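Local coordinates for protein UTP--glucose-1-phosphate uridylyltransferase (Acinetobacter baumannii, PDB 6KNL) that catalyses the transfer of the uridylyl group of UTP to alpha-D-glucose 1-phosphate, yielding UDP-glucose and diphosphate, at residues D131-D136 and L269-E274; Q140-R145 and Y249-Q254; M159-P164 and S205-Y210. The protein carries 1 engineered substitution. One frame throughout, in Å; residues are numbered along the deposited sequence.

Read from the N terminus, the three first segments come in the order 131-136, 140-145 and 159-164, and their partners return in reverse, 205-210, 249-254 and 269-274. No loops cross: contact 3 sits within the loop of contact 2, and that within the loop of contact 1. Contact 3 closes a 40-residue excursion and joins two antiparallel strands of the large mixed sheet. Contact 2 ties the start of helix 142-153 to the end of strand 246-250, which pairs with strand 156-162. Contact 1, the outermost, sets strand 132-135 against helix 261-274. Lys135 N probably hydrogen-bonds to Gln254 O, joining contacts 1 and 2, and Val132 O accepts from Arg209 NH2 of contact 3.

Contact 1 (D131-D136 and L269-E274); sequences DVLVKD and LHYGLE. With URI (uridine), chain C.
Leu133 and Lys135, both pointing from strand 132-135 toward helix 261-274, meet the side chain of Tyr271. The apolar part of the contact centres on this ring. Leu133 brings its CD1 branch to Tyr271 CE2 at 3.6 Å, an oblique approach. From Lys135 it is the methylene chain that matters: CD lies over one face in a CH-pi contact, 4.3 Å from the centroid of the Tyr271 ring and offset toward the rim, and CG comes within 3.7 Å of Tyr271 OH. The two side chains run past each other in opposite directions. With CG of Tyr271 anti to its carbonyl carbon (chi1 -80°), the ring reaches forward to the strand, and Tyr38 of helix 35-45 meets it as well.

The charged part is looser. Having passed the ring, the lysine chain bends at chi3 (79°) and again at chi4, which puts CE beside Glu274 OE2 and leaves Lys135 NZ 4.0 Å from that oxygen, so the salt bridge to the last turn of the helix segment is a long one.

The third interaction involves the ligand. Asp131, just before the strand, accepts a hydrogen bond from the uridine O3' hydroxyl through OD1, at 2.7 Å; Asp131 is also a residue of the UDP-glucose and UTP sites. Strand 132-135 pairs with strand 254-257 in a small two-stranded antiparallel sheet, so one short strand has the ribose at its beginning and the helix near its end. No hydrogen bond joins strand and helix: their attachment rests chiefly on carbon against the tyrosine ring, with the long ion pair probably adding only modestly at the surface.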
ATOM      1  N   ASP A 131       9.825   9.945   2.663  1.00 37.55           N
ATOM      2  CA  ASP A 131      10.181   8.500   2.763  1.00 41.60           C
ATOM      3  C   ASP A 131      10.504   8.186   4.233  1.00 38.12           C
ATOM      4  O   ASP A 131      10.256   7.045   4.636  1.00 42.06           O
ATOM      5  CB  ASP A 131      11.229   8.030   1.740  1.00 44.90           C
ATOM      6  CG  ASP A 131      12.274   9.046   1.299  1.00 56.58           C
ATOM      7  OD1 ASP A 131      11.934  10.253   1.225  1.00 66.19           O
ATOM      8  OD2 ASP A 131      13.432   8.628   1.027  1.00 62.30           O
ATOM      9  N   VAL A 132      10.939   9.172   5.026  1.00 35.78           N
ATOM     10  CA  VAL A 132      11.227   9.014   6.488  1.00 34.87           C
ATOM     11  C   VAL A 132       9.969   9.299   7.315  1.00 34.62           C
ATOM     12  O   VAL A 132       9.408  10.388   7.158  1.00 39.11           O
ATOM     13  CB  VAL A 132      12.374   9.928   6.953  1.00 34.92           C
ATOM     14  CG1 VAL A 132      12.732   9.672   8.417  1.00 35.32           C
ATOM     15  CG2 VAL A 132      13.601   9.796   6.057  1.00 33.55           C
ATOM     16  N   LEU A 133       9.594   8.371   8.203  1.00 33.65           N
ATOM     17  CA  LEU A 133       8.545   8.546   9.242  1.00 31.92           C
ATOM     18  C   LEU A 133       9.197   8.848  10.594  1.00 31.62           C
ATOM     19  O   LEU A 133      10.228   8.253  10.882  1.00 31.65           O
ATOM     20  CB  LEU A 133       7.724   7.261   9.349  1.00 34.27           C
ATOM     21  CG  LEU A 133       6.837   6.896   8.158  1.00 37.24           C
ATOM     22  CD1 LEU A 133       5.671   6.044   8.641  1.00 39.23           C
ATOM     23  CD2 LEU A 133       6.317   8.125   7.426  1.00 37.42           C
ATOM     24  N   VAL A 134       8.572   9.703  11.405  1.00 34.87           N
ATOM     25  CA  VAL A 134       9.060  10.115  12.756  1.00 37.78           C
ATOM     26  C   VAL A 134       7.978   9.815  13.799  1.00 41.36           C
ATOM     27  O   VAL A 134       6.881  10.373  13.682  1.00 44.31           O
ATOM     28  CB  VAL A 134       9.439  11.607  12.774  1.00 38.25           C
ATOM     29  CG1 VAL A 134      10.003  12.025  14.123  1.00 38.87           C
ATOM     30  CG2 VAL A 134      10.407  11.957  11.655  1.00 36.29           C
ATOM     31  N   LYS A 135       8.293   8.986  14.793  1.00 46.61           N
ATOM     32  CA  LYS A 135       7.368   8.608  15.892  1.00 51.45           C
ATOM     33  C   LYS A 135       7.830   9.280  17.192  1.00 56.00           C
ATOM     34  O   LYS A 135       9.035   9.223  17.492  1.00 52.22           O
ATOM     35  CB  LYS A 135       7.338   7.086  16.038  1.00 55.26           C
ATOM     36  CG  LYS A 135       5.948   6.475  16.104  1.00 59.79           C
ATOM     37  CD  LYS A 135       5.937   5.006  16.489  1.00 64.34           C
ATOM     38  CE  LYS A 135       6.115   4.768  17.976  1.00 69.03           C
ATOM     39  NZ  LYS A 135       7.455   4.227  18.316  1.00 69.68           N
ATOM     40  N   ASP A 136       6.898   9.865  17.946  1.00 66.06           N
ATOM     41  CA  ASP A 136       7.192  10.613  19.198  1.00 80.20           C
ATOM     42  C   ASP A 136       6.799   9.741  20.406  1.00 83.35           C
ATOM     43  O   ASP A 136       6.748   8.499  20.248  1.00 78.03           O
ATOM     44  CB  ASP A 136       6.523  11.990  19.133  1.00 85.47           C
ATOM     45  CG  ASP A 136       6.931  12.949  20.239  1.00 93.48           C
ATOM     46  OD1 ASP A 136       6.370  12.835  21.345  1.00103.86           O
ATOM     47  OD2 ASP A 136       7.817  13.793  19.992  1.00 96.00           O
ATOM     48  N   LEU A 269       5.127  -2.765  11.882  1.00 31.15           N
ATOM     49  CA  LEU A 269       5.139  -3.403  13.226  1.00 33.09           C
ATOM     50  C   LEU A 269       4.980  -2.330  14.312  1.00 34.51           C
ATOM     51  O   LEU A 269       4.048  -2.460  15.141  1.00 38.78           O
ATOM     52  CB  LEU A 269       6.439  -4.188  13.412  1.00 34.06           C
ATOM     53  CG  LEU A 269       6.580  -5.433  12.535  1.00 34.77           C
ATOM     54  CD1 LEU A 269       8.040  -5.835  12.403  1.00 35.09           C
ATOM     55  CD2 LEU A 269       5.754  -6.582  13.093  1.00 34.50           C
ATOM     56  N   HIS A 270       5.826  -1.297  14.325  1.00 32.02           N
ATOM     57  CA  HIS A 270       5.815  -0.296  15.425  1.00 31.47           C
ATOM     58  C   HIS A 270       4.515   0.510  15.354  1.00 30.22           C
ATOM     59  O   HIS A 270       3.915   0.671  16.408  1.00 32.91           O
ATOM     60  CB  HIS A 270       7.097   0.554  15.458  1.00 32.59           C
ATOM     61  CG  HIS A 270       8.282  -0.173  16.004  1.00 33.09           C
ATOM     62  ND1 HIS A 270       8.743   0.023  17.298  1.00 38.25           N
ATOM     63  CD2 HIS A 270       9.095  -1.101  15.450  1.00 31.03           C
ATOM     64  CE1 HIS A 270       9.787  -0.763  17.510  1.00 34.63           C
ATOM     65  NE2 HIS A 270      10.020  -1.456  16.392  1.00 30.66           N
ATOM     66  N   TYR A 271       4.059   0.967  14.180  1.00 30.08           N
ATOM     67  CA  TYR A 271       2.774   1.718  14.060  1.00 31.19           C
ATOM     68  C   TYR A 271       1.560   0.824  14.312  1.00 33.09           C
ATOM     69  O   TYR A 271       0.631   1.287  14.999  1.00 35.88           O
ATOM     70  CB  TYR A 271       2.608   2.411  12.712  1.00 30.01           C
ATOM     71  CG  TYR A 271       3.370   3.704  12.656  1.00 31.01           C
ATOM     72  CD1 TYR A 271       2.888   4.859  13.243  1.00 30.26           C
ATOM     73  CD2 TYR A 271       4.627   3.743  12.079  1.00 32.20           C
ATOM     74  CE1 TYR A 271       3.622   6.035  13.209  1.00 31.72           C
ATOM     75  CE2 TYR A 271       5.364   4.904  12.026  1.00 31.16           C
ATOM     76  CZ  TYR A 271       4.864   6.056  12.595  1.00 31.56           C
ATOM     77  OH  TYR A 271       5.641   7.175  12.527  1.00 31.79           O
ATOM     78  N   GLY A 272       1.559  -0.383  13.750  1.00 34.95           N
ATOM     79  CA  GLY A 272       0.543  -1.420  14.014  1.00 36.47           C
ATOM     80  C   GLY A 272       0.242  -1.549  15.499  1.00 36.98           C
ATOM     81  O   GLY A 272      -0.938  -1.364  15.866  1.00 38.29           O
ATOM     82  N   LEU A 273       1.270  -1.845  16.310  1.00 37.17           N
ATOM     83  CA  LEU A 273       1.187  -2.052  17.791  1.00 38.47           C
ATOM     84  C   LEU A 273       0.559  -0.833  18.471  1.00 39.25           C
ATOM     85  O   LEU A 273      -0.187  -1.025  19.433  1.00 38.68           O
ATOM     86  CB  LEU A 273       2.588  -2.285  18.371  1.00 39.36           C
ATOM     87  CG  LEU A 273       3.266  -3.609  18.016  1.00 40.44           C
ATOM     88  CD1 LEU A 273       2.480  -4.782  18.581  1.00 40.12           C
ATOM     89  N   GLU A 274       0.876   0.371  17.993  1.00 42.66           N
ATOM     90  CA  GLU A 274       0.549   1.652  18.671  1.00 49.07           C
ATOM     91  C   GLU A 274      -0.821   2.143  18.203  1.00 49.28           C
ATOM     92  O   GLU A 274      -1.361   3.070  18.833  1.00 47.01           O
ATOM     93  CB  GLU A 274       1.639   2.685  18.379  1.00 57.19           C
ATOM     94  CG  GLU A 274       1.405   4.033  19.043  1.00 64.19           C
ATOM     95  CD  GLU A 274       2.665   4.744  19.512  1.00 71.83           C
ATOM     96  OE1 GLU A 274       2.598   5.966  19.751  1.00 81.89           O
ATOM     97  OE2 GLU A 274       3.704   4.071  19.655  1.00 76.09           O
TER
HETATM   98  N1  URI C 301      13.267  13.819  -4.455  1.00 64.18           N
HETATM   99  C2  URI C 301      14.605  13.530  -4.671  1.00 72.27           C
HETATM  100  N3  URI C 301      15.136  14.021  -5.833  1.00 71.23           N
HETATM  101  C4  URI C 301      14.480  14.752  -6.796  1.00 69.89           C
HETATM  102  C5  URI C 301      13.095  15.018  -6.502  1.00 67.00           C
HETATM  103  C6  URI C 301      12.544  14.552  -5.368  1.00 63.19           C
HETATM  104  O2  URI C 301      15.283  12.877  -3.891  1.00 85.62           O
HETATM  105  O4  URI C 301      15.111  15.102  -7.795  1.00 66.37           O
HETATM  106  C1' URI C 301      12.672  13.301  -3.204  1.00 64.06           C
HETATM  107  C2' URI C 301      12.437  11.784  -3.231  1.00 64.43           C
HETATM  108  C3' URI C 301      12.552  11.452  -1.735  1.00 65.03           C
HETATM  109  C4' URI C 301      13.692  12.379  -1.285  1.00 65.66           C
HETATM  110  O2' URI C 301      11.181  11.421  -3.770  1.00 63.35           O
HETATM  111  O3' URI C 301      11.382  11.726  -0.972  1.00 64.79           O
HETATM  112  O4' URI C 301      13.581  13.550  -2.148  1.00 61.12           O
HETATM  113  C5' URI C 301      15.080  11.728  -1.360  1.00 63.41           C
HETATM  114  O5' URI C 301      16.148  12.666  -1.397  1.00 59.46           O

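Contact 2 (Q140-R145 and Y249-Q254)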
ATOM      1  N   GLN A 140       4.035  17.508  21.878  1.00 69.30           N
ATOM      2  CA  GLN A 140       4.945  18.359  21.049  1.00 65.20           C
ATOM      3  C   GLN A 140       6.029  17.473  20.414  1.00 57.04           C
ATOM      4  O   GLN A 140       6.918  16.964  21.145  1.00 50.13           O
ATOM      5  CB  GLN A 140       5.551  19.519  21.849  1.00 63.34           C
ATOM      6  CG  GLN A 140       5.755  20.780  21.008  1.00 64.66           C
ATOM      7  CD  GLN A 140       6.913  21.644  21.460  1.00 64.43           C
ATOM      8  OE1 GLN A 140       7.558  21.377  22.471  1.00 60.24           O
ATOM      9  NE2 GLN A 140       7.201  22.693  20.698  1.00 57.67           N
ATOM     10  N   ASN A 141       5.941  17.289  19.092  1.00 47.57           N
ATOM     11  CA  ASN A 141       6.827  16.382  18.312  1.00 40.50           C
ATOM     12  C   ASN A 141       8.177  17.072  18.052  1.00 36.95           C
ATOM     13  O   ASN A 141       8.294  18.295  18.319  1.00 35.70           O
ATOM     14  CB  ASN A 141       6.146  15.891  17.025  1.00 38.41           C
ATOM     15  CG  ASN A 141       5.763  16.974  16.032  1.00 36.12           C
ATOM     16  OD1 ASN A 141       6.263  18.100  16.072  1.00 36.47           O
ATOM     17  ND2 ASN A 141       4.874  16.635  15.113  1.00 31.86           N
ATOM     18  N   ASP A 142       9.139  16.310  17.524  1.00 34.52           N
ATOM     19  CA  ASP A 142      10.520  16.762  17.194  1.00 34.44           C
ATOM     20  C   ASP A 142      10.498  17.963  16.243  1.00 30.97           C
ATOM     21  O   ASP A 142      11.333  18.865  16.433  1.00 30.86           O
ATOM     22  CB  ASP A 142      11.354  15.625  16.605  1.00 35.57           C
ATOM     23  CG  ASP A 142      11.922  14.707  17.668  1.00 36.86           C
ATOM     24  OD1 ASP A 142      12.645  15.215  18.554  1.00 42.26           O
ATOM     25  OD2 ASP A 142      11.648  13.500  17.607  1.00 35.95           O
ATOM     26  N   LEU A 143       9.584  17.993  15.275  1.00 29.82           N
ATOM     27  CA  LEU A 143       9.524  19.104  14.288  1.00 29.89           C
ATOM     28  C   LEU A 143       9.042  20.390  14.980  1.00 32.70           C
ATOM     29  O   LEU A 143       9.597  21.452  14.653  1.00 35.19           O
ATOM     30  CB  LEU A 143       8.620  18.724  13.116  1.00 27.36           C
ATOM     31  CG  LEU A 143       8.491  19.780  12.017  1.00 27.49           C
ATOM     32  CD1 LEU A 143       9.835  20.126  11.415  1.00 26.83           C
ATOM     33  CD2 LEU A 143       7.541  19.314  10.924  1.00 28.37           C
ATOM     34  N   SER A 144       8.067  20.310  15.896  1.00 33.57           N
ATOM     35  CA  SER A 144       7.591  21.464  16.716  1.00 34.52           C
ATOM     36  C   SER A 144       8.772  22.095  17.457  1.00 33.62           C
ATOM     37  O   SER A 144       8.931  23.335  17.382  1.00 34.27           O
ATOM     38  CB  SER A 144       6.505  21.078  17.692  1.00 31.98           C
ATOM     39  N   ARG A 145       9.559  21.273  18.151  1.00 35.07           N
ATOM     40  CA  ARG A 145      10.668  21.750  19.021  1.00 40.13           C
ATOM     41  C   ARG A 145      11.704  22.455  18.149  1.00 41.79           C
ATOM     42  O   ARG A 145      12.106  23.591  18.472  1.00 40.83           O
ATOM     43  CB  ARG A 145      11.329  20.584  19.760  1.00 43.64           C
ATOM     44  CG  ARG A 145      10.480  19.989  20.871  1.00 48.42           C
ATOM     45  CD  ARG A 145      10.446  18.478  20.776  1.00 55.41           C
ATOM     46  NE  ARG A 145       9.755  17.852  21.891  1.00 57.57           N
ATOM     47  CZ  ARG A 145      10.303  17.589  23.068  1.00 60.20           C
ATOM     48  NH1 ARG A 145      11.566  17.905  23.312  1.00 63.18           N
ATOM     49  NH2 ARG A 145       9.575  17.011  24.004  1.00 65.12           N
ATOM     50  N   TYR A 249      19.842  19.831  15.443  1.00 39.22           N
ATOM     51  CA  TYR A 249      18.824  19.488  16.465  1.00 37.94           C
ATOM     52  C   TYR A 249      18.739  17.964  16.580  1.00 39.03           C
ATOM     53  O   TYR A 249      18.396  17.306  15.586  1.00 37.42           O
ATOM     54  CB  TYR A 249      17.448  20.062  16.112  1.00 38.43           C
ATOM     55  CG  TYR A 249      16.337  19.468  16.944  1.00 37.74           C
ATOM     56  CD1 TYR A 249      16.069  19.930  18.221  1.00 37.50           C
ATOM     57  CD2 TYR A 249      15.600  18.390  16.484  1.00 37.83           C
ATOM     58  CE1 TYR A 249      15.071  19.363  19.001  1.00 38.94           C
ATOM     59  CE2 TYR A 249      14.621  17.796  17.258  1.00 37.10           C
ATOM     60  CZ  TYR A 249      14.349  18.286  18.520  1.00 38.05           C
ATOM     61  OH  TYR A 249      13.370  17.705  19.271  1.00 38.86           O
ATOM     62  N   ARG A 250      19.025  17.432  17.765  1.00 38.80           N
ATOM     63  CA  ARG A 250      19.004  15.978  18.042  1.00 40.80           C
ATOM     64  C   ARG A 250      17.600  15.585  18.494  1.00 40.86           C
ATOM     65  O   ARG A 250      17.130  16.096  19.527  1.00 39.20           O
ATOM     66  CB  ARG A 250      20.045  15.607  19.103  1.00 45.49           C
ATOM     67  CG  ARG A 250      20.003  14.152  19.546  1.00 46.06           C
ATOM     68  CD  ARG A 250      21.284  13.730  20.241  1.00 49.05           C
ATOM     69  NE  ARG A 250      21.220  12.336  20.676  1.00 51.96           N
ATOM     70  CZ  ARG A 250      21.749  11.853  21.799  1.00 48.78           C
ATOM     71  NH1 ARG A 250      22.391  12.653  22.636  1.00 47.04           N
ATOM     72  NH2 ARG A 250      21.617  10.568  22.090  1.00 45.49           N
ATOM     73  N   MET A 251      16.979  14.661  17.770  1.00 40.85           N
ATOM     74  CA  MET A 251      15.570  14.282  18.011  1.00 42.03           C
ATOM     75  C   MET A 251      15.462  13.394  19.257  1.00 42.49           C
ATOM     76  O   MET A 251      16.455  12.715  19.621  1.00 41.71           O
ATOM     77  CB  MET A 251      14.976  13.583  16.787  1.00 42.61           C
ATOM     78  CG  MET A 251      15.625  12.265  16.442  1.00 42.65           C
ATOM     79  SD  MET A 251      15.087  11.759  14.804  1.00 41.42           S
ATOM     80  CE  MET A 251      13.484  11.059  15.181  1.00 43.89           C
ATOM     81  N   GLN A 252      14.276  13.440  19.868  1.00 44.82           N
ATOM     82  CA  GLN A 252      13.867  12.719  21.102  1.00 49.84           C
ATOM     83  C   GLN A 252      13.163  11.413  20.697  1.00 46.65           C
ATOM     84  O   GLN A 252      13.289  10.411  21.431  1.00 42.98           O
ATOM     85  CB  GLN A 252      13.037  13.688  21.958  1.00 58.12           C
ATOM     86  CG  GLN A 252      11.928  13.056  22.790  1.00 71.48           C
ATOM     87  CD  GLN A 252      10.581  13.089  22.105  1.00 82.24           C
ATOM     88  OE1 GLN A 252      10.184  14.103  21.528  1.00 94.72           O
ATOM     89  NE2 GLN A 252       9.861  11.977  22.176  1.00 85.68           N
ATOM     90  N   GLY A 253      12.475  11.420  19.548  1.00 48.46           N
ATOM     91  CA  GLY A 253      11.746  10.259  18.996  1.00 44.91           C
ATOM     92  C   GLY A 253      12.631   9.401  18.105  1.00 43.32           C
ATOM     93  O   GLY A 253      13.852   9.547  18.175  1.00 43.51           O
ATOM     94  N   GLN A 254      12.014   8.581  17.251  1.00 42.84           N
ATOM     95  CA  GLN A 254      12.651   7.471  16.496  1.00 42.09           C
ATOM     96  C   GLN A 254      12.187   7.541  15.038  1.00 38.11           C
ATOM     97  O   GLN A 254      11.007   7.862  14.840  1.00 36.86           O
ATOM     98  CB  GLN A 254      12.263   6.171  17.201  1.00 46.87           C
ATOM     99  CG  GLN A 254      12.441   4.897  16.380  1.00 49.57           C
ATOM    100  CD  GLN A 254      11.999   3.692  17.179  1.00 48.55           C
ATOM    101  OE1 GLN A 254      12.701   2.676  17.250  1.00 46.07           O
ATOM    102  NE2 GLN A 254      10.839   3.820  17.817  1.00 43.03           N
TER
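Asp142 points its carboxylate at the turn after strand 246-250, and both of its oxygens find donors there. OD1 takes two: Tyr249 OH donates to the anti lone pair of Asp142 OD1 at 2.7 Å, and Gln252 N donates from the syn side, also 2.7 Å from Asp142 OD1, in a nearly straight bond of 168° that lies somewhat out of the carboxylate plane. OD1 meets the Tyr249 ring at its edge, with the carboxylate and ring planes 65° apart. OD2 offers its syn lone pair to Gly253 N at 3.0 Å. Two consecutive backbone amides of the turn are thus satisfied by one buried side chain, while the phenol hydroxyl fixes the carboxylate from the other side of OD1. Met251 fits closely against the same group, its CB 3.4 Å from Asp142 CG.

Asp142 opens helix 142-153, which leads into strand 156-162, the neighbour of strand 246-250 in the large sheet of this GT-A-type nucleotidyltransferase; the contact therefore joins the first turn of the helix to the turn that follows strand 246-250. The helix itself begins with an N-cap: Asn141 OD1 accepts from Ser144 N at 2.9 Å, and Asn141 ND2 is taken by Glu42 O. A negative carboxylate in the first turn would probably be favoured by the helix dipole.

Tyr249 reaches across because its CG stands anti to the backbone N (chi1 166°), and Arg145 comes at the hydroxyl end obliquely, its CD 3.4 Å from Tyr249 OH. The guanidinium turns back to its own segment: Arg145 NE donates to Gln140 O at 3.1 Å, the acceptor in the guanidinium plane but the donor above the carbonyl plane.

Contact 3 (M159-P164 and S205-Y210); sequences MVEAVP and SVVGRY
An antiparallel strand pair in the large mixed sheet of the GT-A-type fold makes this contact: strand 156-162 beside strand 204-207, with the chain turning a corner at Gly208 before it continues as 209-212. Val160 and Val206 form a non-hydrogen-bonded pair, Glu161 and Ser205 a hydrogen-bonded one. Val206 is a residue of the UDP-glucose site, and the pairing probably helps hold its strand beside the sugar nucleotide.

Glu161 O is gripped twice, by Ser205 N at 2.7 Å and by Ser205 OG, 3.1 Å from the same Glu161 O; the two donors come from opposite faces of the carbonyl plane. On that side of the sheet Val207 CG2 rests against Glu161 CB at 3.7 Å, while the carboxylate goes on to Thr255.

Met159 spans the corner, its O bonded to Val207 N before it and its N to Arg209 O after it. The first of these, Val207 N to Met159 O, measures 3.2 Å; the second, Met159 N to Arg209 O, is 3.0 Å and nearly straight (167°). The side chains of Met159 and Arg209 run alongside each other, and a bend at chi3 (-57°) lays Met159 CE 3.5 Å from Arg209 CB.

Beyond that the guanidinium leaves the contact: NE makes a salt bridge with Glu42, and Arg209 NH1 folds back onto Gly208 O at 2.8 Å.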
ATOM      1  N   MET A 159      17.664  18.299  11.480  1.00 28.40           N
ATOM      2  CA  MET A 159      17.314  17.219  12.427  1.00 27.93           C
ATOM      3  C   MET A 159      18.325  16.090  12.244  1.00 28.33           C
ATOM      4  O   MET A 159      18.631  15.750  11.066  1.00 28.45           O
ATOM      5  CB  MET A 159      15.892  16.687  12.228  1.00 28.14           C
ATOM      6  CG  MET A 159      15.463  15.739  13.348  1.00 27.77           C
ATOM      7  SD  MET A 159      13.741  15.254  13.300  1.00 28.26           S
ATOM      8  CE  MET A 159      12.973  16.874  13.344  1.00 29.24           C
ATOM      9  N   VAL A 160      18.806  15.552  13.371  1.00 27.20           N
ATOM     10  CA  VAL A 160      19.830  14.473  13.412  1.00 29.42           C
ATOM     11  C   VAL A 160      19.445  13.438  14.470  1.00 30.13           C
ATOM     12  O   VAL A 160      18.660  13.746  15.377  1.00 27.97           O
ATOM     13  CB  VAL A 160      21.247  15.023  13.656  1.00 30.14           C
ATOM     14  CG1 VAL A 160      21.611  16.114  12.660  1.00 29.26           C
ATOM     15  CG2 VAL A 160      21.432  15.513  15.084  1.00 30.70           C
ATOM     16  N   GLU A 161      20.008  12.248  14.326  1.00 33.08           N
ATOM     17  CA  GLU A 161      19.677  11.036  15.116  1.00 38.47           C
ATOM     18  C   GLU A 161      20.981  10.298  15.401  1.00 40.86           C
ATOM     19  O   GLU A 161      21.733  10.054  14.436  1.00 44.81           O
ATOM     20  CB  GLU A 161      18.735  10.140  14.319  1.00 40.24           C
ATOM     21  CG  GLU A 161      18.221   8.940  15.081  1.00 42.03           C
ATOM     22  CD  GLU A 161      17.077   8.261  14.351  1.00 44.68           C
ATOM     23  OE1 GLU A 161      16.102   7.840  15.027  1.00 50.82           O
ATOM     24  OE2 GLU A 161      17.147   8.187  13.100  1.00 40.77           O
ATOM     25  N   ALA A 162      21.256   9.993  16.666  1.00 40.71           N
ATOM     26  CA  ALA A 162      22.445   9.205  17.054  1.00 41.25           C
ATOM     27  C   ALA A 162      22.319   7.820  16.408  1.00 40.45           C
ATOM     28  O   ALA A 162      21.213   7.253  16.463  1.00 40.35           O
ATOM     29  CB  ALA A 162      22.549   9.143  18.560  1.00 42.12           C
ATOM     30  N   VAL A 163      23.377   7.331  15.758  1.00 42.78           N
ATOM     31  CA  VAL A 163      23.435   5.946  15.192  1.00 44.66           C
ATOM     32  C   VAL A 163      24.628   5.207  15.795  1.00 48.28           C
ATOM     33  O   VAL A 163      25.589   5.825  16.256  1.00 47.37           O
ATOM     34  CB  VAL A 163      23.495   5.921  13.649  1.00 44.61           C
ATOM     35  CG1 VAL A 163      22.201   6.411  13.017  1.00 44.24           C
ATOM     36  CG2 VAL A 163      24.694   6.676  13.087  1.00 43.77           C
ATOM     37  N   PRO A 164      24.600   3.854  15.807  1.00 53.46           N
ATOM     38  CA  PRO A 164      25.726   3.068  16.321  1.00 55.65           C
ATOM     39  C   PRO A 164      27.053   3.296  15.571  1.00 57.52           C
ATOM     40  O   PRO A 164      27.031   3.474  14.361  1.00 55.05           O
ATOM     41  CB  PRO A 164      25.234   1.615  16.181  1.00 55.43           C
ATOM     42  CG  PRO A 164      23.724   1.739  16.191  1.00 55.52           C
ATOM     43  CD  PRO A 164      23.459   3.011  15.415  1.00 54.11           C
ATOM     44  N   SER A 205      23.358  11.222  12.636  1.00 37.23           N
ATOM     45  CA  SER A 205      22.913  11.099  11.221  1.00 36.89           C
ATOM     46  C   SER A 205      21.943  12.226  10.861  1.00 34.53           C
ATOM     47  O   SER A 205      21.088  12.568  11.676  1.00 32.31           O
ATOM     48  CB  SER A 205      22.252   9.768  10.969  1.00 39.17           C
ATOM     49  OG  SER A 205      20.914   9.763  11.464  1.00 41.32           O
ATOM     50  N   VAL A 206      22.049  12.730   9.640  1.00 33.01           N
ATOM     51  CA  VAL A 206      21.027  13.626   9.036  1.00 33.70           C
ATOM     52  C   VAL A 206      19.799  12.763   8.745  1.00 36.80           C
ATOM     53  O   VAL A 206      19.979  11.646   8.236  1.00 41.65           O
ATOM     54  CB  VAL A 206      21.583  14.302   7.776  1.00 32.55           C
ATOM     55  CG1 VAL A 206      20.537  15.168   7.091  1.00 33.99           C
ATOM     56  CG2 VAL A 206      22.842  15.095   8.102  1.00 31.35           C
ATOM     57  N   VAL A 207      18.609  13.259   9.081  1.00 37.82           N
ATOM     58  CA  VAL A 207      17.362  12.445   9.159  1.00 37.01           C
ATOM     59  C   VAL A 207      16.493  12.726   7.935  1.00 35.65           C
ATOM     60  O   VAL A 207      15.877  11.763   7.428  1.00 34.84           O
ATOM     61  CB  VAL A 207      16.593  12.726  10.460  1.00 38.56           C
ATOM     62  CG1 VAL A 207      15.222  12.089  10.430  1.00 40.51           C
ATOM     63  CG2 VAL A 207      17.364  12.265  11.680  1.00 39.89           C
ATOM     64  N   GLY A 208      16.444  13.982   7.489  1.00 33.48           N
ATOM     65  CA  GLY A 208      15.497  14.441   6.452  1.00 33.90           C
ATOM     66  C   GLY A 208      14.372  15.283   7.042  1.00 30.90           C
ATOM     67  O   GLY A 208      13.202  15.121   6.637  1.00 32.58           O
ATOM     68  N   ARG A 209      14.720  16.171   7.964  1.00 28.84           N
ATOM     69  CA  ARG A 209      13.820  17.215   8.508  1.00 29.86           C
ATOM     70  C   ARG A 209      14.648  18.494   8.607  1.00 29.16           C
ATOM     71  O   ARG A 209      15.680  18.475   9.261  1.00 30.16           O
ATOM     72  CB  ARG A 209      13.245  16.769   9.859  1.00 30.98           C
ATOM     73  CG  ARG A 209      12.307  15.566   9.792  1.00 30.49           C
ATOM     74  CD  ARG A 209      10.914  15.916   9.302  1.00 30.84           C
ATOM     75  NE  ARG A 209      10.055  14.738   9.276  1.00 33.11           N
ATOM     76  CZ  ARG A 209       9.997  13.852   8.280  1.00 31.87           C
ATOM     77  NH1 ARG A 209      10.739  14.003   7.193  1.00 29.59           N
ATOM     78  NH2 ARG A 209       9.182  12.817   8.372  1.00 31.17           N
ATOM     79  N   TYR A 210      14.249  19.558   7.927  1.00 30.91           N
ATOM     80  CA  TYR A 210      15.018  20.827   7.935  1.00 31.61           C
ATOM     81  C   TYR A 210      14.069  21.975   8.272  1.00 29.10           C
ATOM     82  O   TYR A 210      12.872  21.845   8.031  1.00 28.21           O
ATOM     83  CB  TYR A 210      15.739  21.034   6.599  1.00 33.04           C
ATOM     84  CG  TYR A 210      16.522  19.844   6.090  1.00 34.24           C
ATOM     85  CD1 TYR A 210      15.883  18.741   5.541  1.00 33.86           C
ATOM     86  CD2 TYR A 210      17.907  19.832   6.107  1.00 34.58           C
ATOM     87  CE1 TYR A 210      16.596  17.657   5.051  1.00 33.91           C
ATOM     88  CE2 TYR A 210      18.635  18.761   5.605  1.00 35.42           C
ATOM     89  CZ  TYR A 210      17.979  17.666   5.074  1.00 36.03           C
ATOM     90  OH  TYR A 210      18.695  16.603   4.590  1.00 36.31           O
TER